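Local coordinates for methylenetetrahydrofolate--tRNA-(uracil-5-)-methyltransferase TrmFO (Thermus thermophilus, PDB 3G5S), which catalyses the FAD- and folate-dependent methylation of uridine 54 of tRNA to 5-methyluridine, using methylenetetrahydrofolate as the carbon donor and NADH or NADPH as reductant, at residues 158-166 with 269-279; 371-381 with 393-401. All blocks are in the same frame, centred on the assembly; numbering follows the deposited sequence. Where two conformers were deposited one is given.

Interaction 1 of 2, residues 158-166 with 269-279; sequences DAASPIVLY and GRMWSLVGFQT. With GSH (glutathione), chain C.
An antiparallel strand pairing in the interior of the six-stranded sheet joins Ile163, Val164 and Leu165 to Ser273, Trp272 and Met271, and the end at Ser161 and Leu274 leads into the glutathione pocket. Val164 and Trp272 form the hydrogen-bonded pair: Val164 N gives to Trp272 O at 2.8 Å, and Trp272 N returns an almost straight bond (174°) to Val164 O. On the face shared with Met271, Ile163, beta-branched and so suited to an extended strand, sets its CG2 3.7 Å from Met271 CB. The other face carries Val164 and Trp272, and beyond them Tyr166 lies alongside the indole. With Tyr166 CG anti to the backbone N (chi1 -177°), its CD1 sits over one face of the Trp272 ring near the rim, 3.3 Å from Trp272 NE1; the rings lean together obliquely, their planes at 38°. The indole is kept from turning by its own N-H, which reaches Gly269 O in the plane of the ring. Past the strands, the chain turns back through a type II turn from Leu274 to Phe277, where the positive phi of Gly276 suits glycine. In the conformer given, Ser161 OG donates to Leu274 O at 2.7 Å, tying the approach to strand 163-165 to the start of this turn, while the Pro162 ring sets its CD against Phe277 CB. Glutathione lies along both segments: its N1 gives to Asp158 O (3.0 Å), its N3 to Ala159 O (2.7 Å), and its O31 accepts from Gly276 N (2.9 Å). The Gln278 amide beside the ligand is held by its NE2 bond to Val224 O. Main-chain atoms thus make these hydrogen bonds to the peptide, whose placement probably depends on the backbone shape that strand pairing and turn impose.

Interaction 2 of 2, residues 371-381 with 393-401; sequences EESMLGGLVRY and MYANWGLVP
The N-terminal part of helix 374-384 packs against the loop 393-401 that follows it, a buried contact joined by apolar side chains and two bridging waters. Ser373 is the N-cap residue, its OG accepting from Gly376 N and also hydrogen-bonded to Pro370 O. The next residue, Met374, a selenomethionine, bends at chi2 and chi3 and lays its selenium and methyl across the loop: SE lies 3.4 Å from Asn396 O, and CE meets Trp397 CE3 at 3.6 Å, the two side chains crossing at about a right angle. A flexible, unbranched chain suits this uneven surface. Leu399 enters beside Gly377, where the lack of a side chain lets Leu399 O come within 3.5 Å of Gly377 CA. Its branches then divide: CD1 meets Leu378 CD1, and CD2 reaches Tyr381 CB at 3.7 Å. A trans chi1 (179°) swings the Tyr381 ring out toward Met393, also selenomethionine, whose selenium stands above the ring face but at a distance, 4.9 Å from the centroid, a Met-aromatic contact. Met393 CE folds back to 3.4 Å from Tyr381 OH. At the other end, Val400 CG1 rests among the carbonyl oxygens of Glu371, Glu372 and Ser373, and the Pro401 ring lies beside the Glu371 carboxylate. No direct hydrogen bond crosses. Two waters lie within hydrogen-bonding distance of Leu399 O, one also near Glu371 O, the other near Gly377 O. Elsewhere Ala395 N bonds to Glu345, but against this helix the loop is held mainly by shape and dispersion, with water able to link carbonyls that cannot bond to one another.

In the fold
The two contacts lie in series along the chain, their centres about 16 Å apart, and they meet directly. Arg270, just before strand 271-274 in interaction 1, sends its side chain to the loop of interaction 2, where Arg270 NE probably gives a hydrogen bond to Gly398 O at 3.0 Å; Met271 SE rests 3.6 Å from the same Gly398 O. The antiparallel sheet is thereby joined to the loop packed on helix 374-384. Glutathione is bound at the other end of interaction 1, whereas the Tyr394 side chain of interaction 2 stays about 8 Å from FAD, too far for contact with the cofactor.

Interaction 1 of 2, residues 158-166 with 269-279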
loop_
_atom_site.group_PDB
_atom_site.type_symbol
_atom_site.label_atom_id
_atom_site.label_comp_id
_atom_site.label_asym_id
_atom_site.label_seq_id
_atom_site.Cartn_x
_atom_site.Cartn_y
_atom_site.Cartn_z
ATOM N N ASP A 158 -0.024 6.820 9.166
ATOM C CA ASP A 158 0.634 5.516 8.951
ATOM C C ASP A 158 1.870 5.166 9.813
ATOM O O ASP A 158 1.903 4.111 10.447
ATOM C CB ASP A 158 0.902 5.250 7.464
ATOM C CG ASP A 158 1.483 6.442 6.741
ATOM O OD1 ASP A 158 2.115 7.303 7.394
ATOM O OD2 ASP A 158 1.315 6.505 5.505
ATOM N N ALA A 159 2.883 6.025 9.823
ATOM C CA ALA A 159 4.058 5.794 10.664
ATOM C C ALA A 159 4.695 4.427 10.403
ATOM O O ALA A 159 4.944 3.654 11.322
ATOM C CB ALA A 159 3.702 5.944 12.140
ATOM N N ALA A 160 4.958 4.143 9.142
ATOM C CA ALA A 160 5.564 2.896 8.725
ATOM C C ALA A 160 7.073 2.922 8.900
ATOM O O ALA A 160 7.721 3.930 8.644
ATOM C CB ALA A 160 5.215 2.614 7.285
ATOM N N SER A 161 7.613 1.789 9.330
ATOM C CA SER A 161 9.048 1.607 9.325
ATOM C C SER A 161 9.454 0.856 8.053
ATOM O O SER A 161 8.616 0.287 7.354
ATOM C CB SER A 161 9.490 0.841 10.562
ATOM O OG SER A 161 9.048 -0.495 10.477
ATOM N N PRO A 162 10.747 0.872 7.732
ATOM C CA PRO A 162 11.188 0.148 6.537
ATOM C C PRO A 162 11.022 -1.363 6.683
ATOM O O PRO A 162 11.135 -1.903 7.787
ATOM C CB PRO A 162 12.682 0.485 6.455
ATOM C CG PRO A 162 12.862 1.683 7.326
ATOM C CD PRO A 162 11.857 1.568 8.406
ATOM N N ILE A 163 10.777 -2.024 5.555
ATOM C CA ILE A 163 10.643 -3.473 5.486
ATOM C C ILE A 163 11.706 -4.009 4.537
ATOM O O ILE A 163 11.887 -3.473 3.440
ATOM C CB ILE A 163 9.254 -3.871 4.953
ATOM C CG1 ILE A 163 8.166 -3.260 5.841
ATOM C CG2 ILE A 163 9.122 -5.381 4.872
ATOM C CD1 ILE A 163 6.756 -3.609 5.399
ATOM N N VAL A 164 12.403 -5.055 4.968
ATOM C CA VAL A 164 13.445 -5.678 4.160
ATOM C C VAL A 164 13.048 -7.095 3.774
ATOM O O VAL A 164 12.216 -7.735 4.423
ATOM C CB VAL A 164 14.809 -5.707 4.885
ATOM C CG1 VAL A 164 15.245 -4.299 5.252
ATOM C CG2 VAL A 164 14.759 -6.586 6.119
ATOM N N LEU A 165 13.656 -7.571 2.699
ATOM C CA LEU A 165 13.475 -8.935 2.244
ATOM C C LEU A 165 14.285 -9.876 3.131
ATOM O O LEU A 165 15.487 -9.694 3.303
ATOM C CB LEU A 165 13.942 -9.048 0.794
ATOM C CG LEU A 165 13.554 -10.303 0.015
ATOM C CD1 LEU A 165 12.061 -10.297 -0.255
ATOM C CD2 LEU A 165 14.330 -10.380 -1.290
ATOM N N TYR A 166 13.631 -10.892 3.679
ATOM C CA TYR A 166 14.283 -11.789 4.626
ATOM C C TYR A 166 15.576 -12.398 4.086
ATOM O O TYR A 166 16.587 -12.457 4.792
ATOM C CB TYR A 166 13.323 -12.901 5.047
ATOM C CG TYR A 166 13.900 -13.842 6.077
ATOM C CD1 TYR A 166 13.900 -13.511 7.428
ATOM C CD2 TYR A 166 14.451 -15.057 5.701
ATOM C CE1 TYR A 166 14.432 -14.369 8.377
ATOM C CE2 TYR A 166 14.980 -15.921 6.643
ATOM C CZ TYR A 166 14.968 -15.572 7.977
ATOM O OH TYR A 166 15.493 -16.426 8.922
ATOM N N GLY A 269 6.702 -14.899 5.352
ATOM C CA GLY A 269 7.947 -14.601 6.034
ATOM C C GLY A 269 9.043 -14.026 5.157
ATOM O O GLY A 269 10.206 -14.034 5.556
ATOM N N ARG A 270 8.687 -13.524 3.976
ATOM C CA ARG A 270 9.653 -12.829 3.122
ATOM C C ARG A 270 9.910 -11.384 3.546
ATOM O O ARG A 270 10.900 -10.791 3.132
ATOM C CB ARG A 270 9.177 -12.817 1.670
ATOM C CG ARG A 270 9.188 -14.170 1.002
ATOM C CD ARG A 270 8.785 -14.070 -0.456
ATOM N NE ARG A 270 7.381 -13.699 -0.624
ATOM C CZ ARG A 270 6.387 -14.570 -0.776
ATOM N NH1 ARG A 270 6.629 -15.876 -0.757
ATOM N NH2 ARG A 270 5.145 -14.133 -0.925
HETATM N N MSE A 271 9.010 -10.815 4.343
HETATM C CA MSE A 271 9.019 -9.375 4.601
HETATM C C MSE A 271 9.093 -9.084 6.091
HETATM O O MSE A 271 8.179 -9.445 6.840
HETATM C CB MSE A 271 7.762 -8.736 4.002
HETATM C CG MSE A 271 7.676 -8.930 2.509
HETATM SE SE MSE A 271 5.968 -8.451 1.758
HETATM C CE MSE A 271 6.082 -6.601 2.073
ATOM N N TRP A 272 10.179 -8.441 6.517
ATOM C CA TRP A 272 10.417 -8.154 7.926
ATOM C C TRP A 272 10.633 -6.664 8.136
ATOM O O TRP A 272 11.456 -6.042 7.457
ATOM C CB TRP A 272 11.629 -8.951 8.432
ATOM C CG TRP A 272 11.343 -10.427 8.529
ATOM C CD1 TRP A 272 10.994 -11.266 7.508
ATOM C CD2 TRP A 272 11.346 -11.225 9.719
ATOM N NE1 TRP A 272 10.783 -12.536 7.991
ATOM C CE2 TRP A 272 10.998 -12.538 9.344
ATOM C CE3 TRP A 272 11.611 -10.955 11.063
ATOM C CZ2 TRP A 272 10.909 -13.577 10.265
ATOM C CZ3 TRP A 272 11.527 -11.985 11.975
ATOM C CH2 TRP A 272 11.180 -13.282 11.574
ATOM N N SER A 273 9.887 -6.083 9.070
ATOM C CA SER A 273 10.007 -4.654 9.334
ATOM C C SER A 273 10.958 -4.380 10.487
ATOM O O SER A 273 11.121 -5.203 11.383
ATOM C CB SER A 273 8.647 -4.023 9.636
ATOM O OG SER A 273 8.160 -4.450 10.890
ATOM N N LEU A 274 11.573 -3.203 10.459
ATOM C CA LEU A 274 12.364 -2.721 11.581
ATOM C C LEU A 274 11.437 -2.151 12.647
ATOM O O LEU A 274 10.746 -1.159 12.412
ATOM C CB LEU A 274 13.347 -1.645 11.132
ATOM C CG LEU A 274 14.629 -2.118 10.449
ATOM C CD1 LEU A 274 14.343 -2.812 9.126
ATOM C CD2 LEU A 274 15.568 -0.946 10.244
ATOM N N VAL A 275 11.427 -2.772 13.817
ATOM C CA VAL A 275 10.457 -2.437 14.851
ATOM C C VAL A 275 10.765 -1.086 15.481
ATOM O O VAL A 275 11.870 -0.855 15.961
ATOM C CB VAL A 275 10.422 -3.533 15.938
ATOM C CG1 VAL A 275 9.468 -3.144 17.061
ATOM C CG2 VAL A 275 10.023 -4.871 15.326
ATOM N N GLY A 276 9.789 -0.185 15.470
ATOM C CA GLY A 276 9.965 1.109 16.098
ATOM C C GLY A 276 10.773 2.097 15.275
ATOM O O GLY A 276 11.259 3.092 15.811
ATOM N N PHE A 277 10.898 1.834 13.973
ATOM C CA PHE A 277 11.675 2.692 13.081
ATOM C C PHE A 277 10.819 3.526 12.135
ATOM O O PHE A 277 11.197 3.796 11.002
ATOM C CB PHE A 277 12.761 1.890 12.351
ATOM C CG PHE A 277 14.036 1.806 13.134
ATOM C CD1 PHE A 277 14.147 0.961 14.227
ATOM C CD2 PHE A 277 15.104 2.632 12.829
ATOM C CE1 PHE A 277 15.317 0.925 14.978
ATOM C CE2 PHE A 277 16.266 2.597 13.575
ATOM C CZ PHE A 277 16.377 1.743 14.647
ATOM N N GLN A 278 9.662 3.952 12.628
ATOM C CA GLN A 278 8.867 4.931 11.905
ATOM C C GLN A 278 9.761 6.109 11.536
ATOM O O GLN A 278 10.579 6.562 12.340
ATOM C CB GLN A 278 7.677 5.397 12.751
ATOM C CG GLN A 278 8.049 6.152 14.025
ATOM C CD GLN A 278 8.430 5.241 15.188
ATOM O OE1 GLN A 278 8.279 4.019 15.122
ATOM N NE2 GLN A 278 8.915 5.846 16.275
ATOM N N THR A 279 9.613 6.602 10.314
ATOM C CA THR A 279 10.550 7.592 9.809
ATOM C C THR A 279 9.969 8.400 8.664
ATOM O O THR A 279 9.114 7.915 7.918
ATOM C CB THR A 279 11.853 6.918 9.334
ATOM O OG1 THR A 279 12.774 7.915 8.884
ATOM C CG2 THR A 279 11.578 5.953 8.187
HETATM N N1 GSH C . -0.637 3.645 12.014
HETATM C CA1 GSH C . -1.331 2.709 12.878
HETATM C C1 GSH C . -2.053 3.389 14.031
HETATM O O11 GSH C . -2.097 4.783 14.064
HETATM O O12 GSH C . -2.798 2.756 14.705
HETATM C CB1 GSH C . -0.470 1.535 13.336
HETATM C CG1 GSH C . 0.433 1.748 14.545
HETATM C CD1 GSH C . 1.639 2.671 14.396
HETATM O OE1 GSH C . 1.788 3.385 13.456
HETATM N N2 GSH C . 2.621 2.630 15.443
HETATM C CA2 GSH C . 3.834 3.378 15.334
HETATM C C2 GSH C . 5.037 2.491 15.030
HETATM O O2 GSH C . 5.608 1.938 15.911
HETATM C CB2 GSH C . 3.996 4.161 16.626
HETATM S SG2 GSH C . 5.327 5.380 16.675
HETATM N N3 GSH C . 5.715 2.718 13.769
HETATM C CA3 GSH C . 6.963 2.036 13.501
HETATM C C3 GSH C . 6.809 0.561 13.160
HETATM O O31 GSH C . 7.618 -0.254 13.477
HETATM O O32 GSH C . 5.560 0.177 12.713
#

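Interaction 2 of 2, residues 371-381 with 393-401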
loop_
_atom_site.group_PDB
_atom_site.type_symbol
_atom_site.label_atom_id
_atom_site.label_comp_id
_atom_site.label_asym_id
_atom_site.label_seq_id
_atom_site.Cartn_x
_atom_site.Cartn_y
_atom_site.Cartn_z
ATOM N N GLU A 371 -1.376 -15.417 -6.424
ATOM C CA GLU A 371 -0.238 -14.907 -5.659
ATOM C C GLU A 371 0.941 -14.454 -6.525
ATOM O O GLU A 371 1.721 -13.595 -6.108
ATOM C CB GLU A 371 0.238 -15.971 -4.652
ATOM C CG GLU A 371 0.664 -17.288 -5.304
ATOM C CD GLU A 371 1.309 -18.268 -4.333
ATOM O OE1 GLU A 371 1.414 -17.940 -3.134
ATOM O OE2 GLU A 371 1.715 -19.364 -4.775
ATOM N N GLU A 372 1.081 -15.041 -7.713
ATOM C CA GLU A 372 2.183 -14.689 -8.613
ATOM C C GLU A 372 1.989 -13.336 -9.272
ATOM O O GLU A 372 2.957 -12.734 -9.734
ATOM C CB GLU A 372 2.368 -15.743 -9.707
ATOM C CG GLU A 372 2.858 -17.081 -9.209
ATOM C CD GLU A 372 1.797 -17.868 -8.465
ATOM O OE1 GLU A 372 0.591 -17.565 -8.622
ATOM O OE2 GLU A 372 2.184 -18.808 -7.731
ATOM N N SER A 373 0.742 -12.879 -9.363
ATOM C CA SER A 373 0.481 -11.575 -9.944
ATOM C C SER A 373 0.722 -10.509 -8.894
ATOM O O SER A 373 0.607 -10.765 -7.691
ATOM C CB SER A 373 -0.937 -11.478 -10.507
ATOM O OG SER A 373 -1.921 -11.445 -9.500
HETATM N N MSE A 374 1.054 -9.309 -9.343
HETATM C CA MSE A 374 1.298 -8.236 -8.391
HETATM C C MSE A 374 0.000 -7.821 -7.687
HETATM O O MSE A 374 -0.011 -7.615 -6.473
HETATM C CB MSE A 374 1.971 -7.043 -9.063
HETATM C CG MSE A 374 2.428 -5.954 -8.101
HETATM SE SE MSE A 374 3.629 -6.592 -6.693
HETATM C CE MSE A 374 5.019 -7.353 -7.806
ATOM N N LEU A 375 -1.099 -7.701 -8.423
ATOM C CA LEU A 375 -2.356 -7.360 -7.757
ATOM C C LEU A 375 -2.734 -8.454 -6.759
ATOM O O LEU A 375 -3.169 -8.165 -5.643
ATOM C CB LEU A 375 -3.483 -7.123 -8.763
ATOM C CG LEU A 375 -4.838 -6.800 -8.121
ATOM C CD1 LEU A 375 -4.736 -5.624 -7.140
ATOM C CD2 LEU A 375 -5.875 -6.524 -9.191
ATOM N N GLY A 376 -2.564 -9.711 -7.153
ATOM C CA GLY A 376 -2.850 -10.817 -6.262
ATOM C C GLY A 376 -1.975 -10.807 -5.024
ATOM O O GLY A 376 -2.443 -11.024 -3.909
ATOM N N GLY A 377 -0.685 -10.565 -5.212
ATOM C CA GLY A 377 0.203 -10.489 -4.070
ATOM C C GLY A 377 -0.203 -9.364 -3.135
ATOM O O GLY A 377 -0.167 -9.517 -1.915
ATOM N N LEU A 378 -0.588 -8.227 -3.698
ATOM C CA LEU A 378 -0.971 -7.085 -2.890
ATOM C C LEU A 378 -2.226 -7.372 -2.047
ATOM O O LEU A 378 -2.223 -7.147 -0.837
ATOM C CB LEU A 378 -1.187 -5.894 -3.797
ATOM C CG LEU A 378 -1.502 -4.570 -3.118
ATOM C CD1 LEU A 378 -0.409 -4.145 -2.150
ATOM C CD2 LEU A 378 -1.739 -3.516 -4.173
ATOM N N VAL A 379 -3.290 -7.872 -2.671
ATOM C CA VAL A 379 -4.522 -8.076 -1.918
ATOM C C VAL A 379 -4.420 -9.247 -0.954
ATOM O O VAL A 379 -5.054 -9.246 0.103
ATOM C CB VAL A 379 -5.781 -8.161 -2.816
ATOM C CG1 VAL A 379 -5.928 -6.876 -3.605
ATOM C CG2 VAL A 379 -5.754 -9.390 -3.724
ATOM N N ARG A 380 -3.614 -10.244 -1.304
ATOM C CA ARG A 380 -3.421 -11.356 -0.397
ATOM C C ARG A 380 -2.612 -10.921 0.837
ATOM O O ARG A 380 -2.869 -11.395 1.944
ATOM C CB ARG A 380 -2.889 -12.599 -1.135
ATOM C CG ARG A 380 -3.914 -13.139 -2.131
ATOM C CD ARG A 380 -3.404 -14.273 -3.001
ATOM N NE ARG A 380 -4.382 -14.592 -4.040
ATOM C CZ ARG A 380 -5.426 -15.401 -3.876
ATOM N NH1 ARG A 380 -5.616 -16.021 -2.717
ATOM N NH2 ARG A 380 -6.269 -15.608 -4.881
ATOM N N TYR A 381 -1.684 -9.979 0.654
ATOM C CA TYR A 381 -0.986 -9.354 1.778
ATOM C C TYR A 381 -1.974 -8.582 2.670
ATOM O O TYR A 381 -1.957 -8.729 3.895
ATOM C CB TYR A 381 0.143 -8.431 1.290
ATOM C CG TYR A 381 0.883 -7.741 2.414
ATOM C CD1 TYR A 381 2.015 -8.313 2.973
ATOM C CD2 TYR A 381 0.456 -6.516 2.914
ATOM C CE1 TYR A 381 2.703 -7.696 4.001
ATOM C CE2 TYR A 381 1.130 -5.889 3.957
ATOM C CZ TYR A 381 2.264 -6.485 4.490
ATOM O OH TYR A 381 2.977 -5.896 5.518
HETATM N N MSE A 393 0.482 -0.756 2.373
HETATM C CA MSE A 393 1.415 -1.453 1.497
HETATM C C MSE A 393 1.332 -0.938 0.064
HETATM O O MSE A 393 0.241 -0.696 -0.458
HETATM C CB MSE A 393 1.113 -2.950 1.535
HETATM C CG MSE A 393 2.075 -3.815 0.730
HETATM SE SE MSE A 393 3.949 -3.500 1.178
HETATM C CE MSE A 393 3.821 -3.711 3.098
ATOM N N TYR A 394 2.499 -0.787 -0.561
ATOM C CA TYR A 394 2.577 -0.528 -1.992
ATOM C C TYR A 394 3.201 -1.712 -2.723
ATOM O O TYR A 394 3.740 -2.626 -2.093
ATOM C CB TYR A 394 3.276 0.795 -2.302
ATOM C CG TYR A 394 4.716 0.967 -1.860
ATOM C CD1 TYR A 394 5.046 1.844 -0.836
ATOM C CD2 TYR A 394 5.753 0.328 -2.526
ATOM C CE1 TYR A 394 6.368 2.054 -0.466
ATOM C CE2 TYR A 394 7.085 0.527 -2.156
ATOM C CZ TYR A 394 7.382 1.393 -1.128
ATOM O OH TYR A 394 8.689 1.623 -0.744
ATOM N N ALA A 395 3.107 -1.711 -4.051
ATOM C CA ALA A 395 3.600 -2.834 -4.845
ATOM C C ALA A 395 5.113 -2.992 -4.705
ATOM O O ALA A 395 5.855 -2.023 -4.826
ATOM C CB ALA A 395 3.242 -2.633 -6.297
ATOM N N ASN A 396 5.551 -4.221 -4.476
ATOM C CA ASN A 396 6.970 -4.533 -4.365
ATOM C C ASN A 396 7.161 -6.030 -4.580
ATOM O O ASN A 396 6.211 -6.810 -4.457
ATOM C CB ASN A 396 7.540 -4.089 -3.010
ATOM C CG ASN A 396 6.962 -4.871 -1.854
ATOM O OD1 ASN A 396 5.948 -4.472 -1.256
ATOM N ND2 ASN A 396 7.570 -6.002 -1.545
ATOM N N TRP A 397 8.389 -6.429 -4.892
ATOM C CA TRP A 397 8.661 -7.818 -5.223
ATOM C C TRP A 397 8.559 -8.788 -4.050
ATOM O O TRP A 397 8.485 -9.988 -4.262
ATOM C CB TRP A 397 10.018 -7.956 -5.910
ATOM C CG TRP A 397 10.071 -7.336 -7.267
ATOM C CD1 TRP A 397 10.912 -6.343 -7.678
ATOM C CD2 TRP A 397 9.284 -7.696 -8.415
ATOM N NE1 TRP A 397 10.695 -6.056 -9.005
ATOM C CE2 TRP A 397 9.702 -6.872 -9.480
ATOM C CE3 TRP A 397 8.262 -8.626 -8.640
ATOM C CZ2 TRP A 397 9.133 -6.957 -10.757
ATOM C CZ3 TRP A 397 7.700 -8.709 -9.908
ATOM C CH2 TRP A 397 8.136 -7.881 -10.948
ATOM N N GLY A 398 8.550 -8.288 -2.817
ATOM C CA GLY A 398 8.356 -9.162 -1.673
ATOM C C GLY A 398 6.973 -9.793 -1.585
ATOM O O GLY A 398 6.786 -10.772 -0.861
ATOM N N LEU A 399 6.014 -9.249 -2.332
ATOM C CA LEU A 399 4.618 -9.682 -2.258
ATOM C C LEU A 399 4.331 -10.967 -3.022
ATOM O O LEU A 399 3.302 -11.592 -2.799
ATOM C CB LEU A 399 3.706 -8.587 -2.802
ATOM C CG LEU A 399 3.700 -7.289 -2.008
ATOM C CD1 LEU A 399 2.899 -6.241 -2.741
ATOM C CD2 LEU A 399 3.170 -7.482 -0.593
ATOM N N VAL A 400 5.209 -11.335 -3.952
ATOM C CA VAL A 400 5.000 -12.518 -4.790
ATOM C C VAL A 400 6.033 -13.586 -4.436
ATOM O O VAL A 400 7.033 -13.292 -3.785
ATOM C CB VAL A 400 5.065 -12.176 -6.299
ATOM C CG1 VAL A 400 3.998 -11.142 -6.665
ATOM C CG2 VAL A 400 6.459 -11.697 -6.692
ATOM N N PRO A 401 5.800 -14.840 -4.852
ATOM C CA PRO A 401 6.771 -15.878 -4.505
ATOM C C PRO A 401 8.119 -15.603 -5.143
ATOM O O PRO A 401 8.214 -14.923 -6.166
ATOM C CB PRO A 401 6.154 -17.148 -5.101
ATOM C CG PRO A 401 4.697 -16.848 -5.180
ATOM C CD PRO A 401 4.624 -15.402 -5.536
HETATM O O HOH W 1 1.484 -13.527 -3.313
HETATM O O HOH W 2 1.236 -11.614 -0.957
#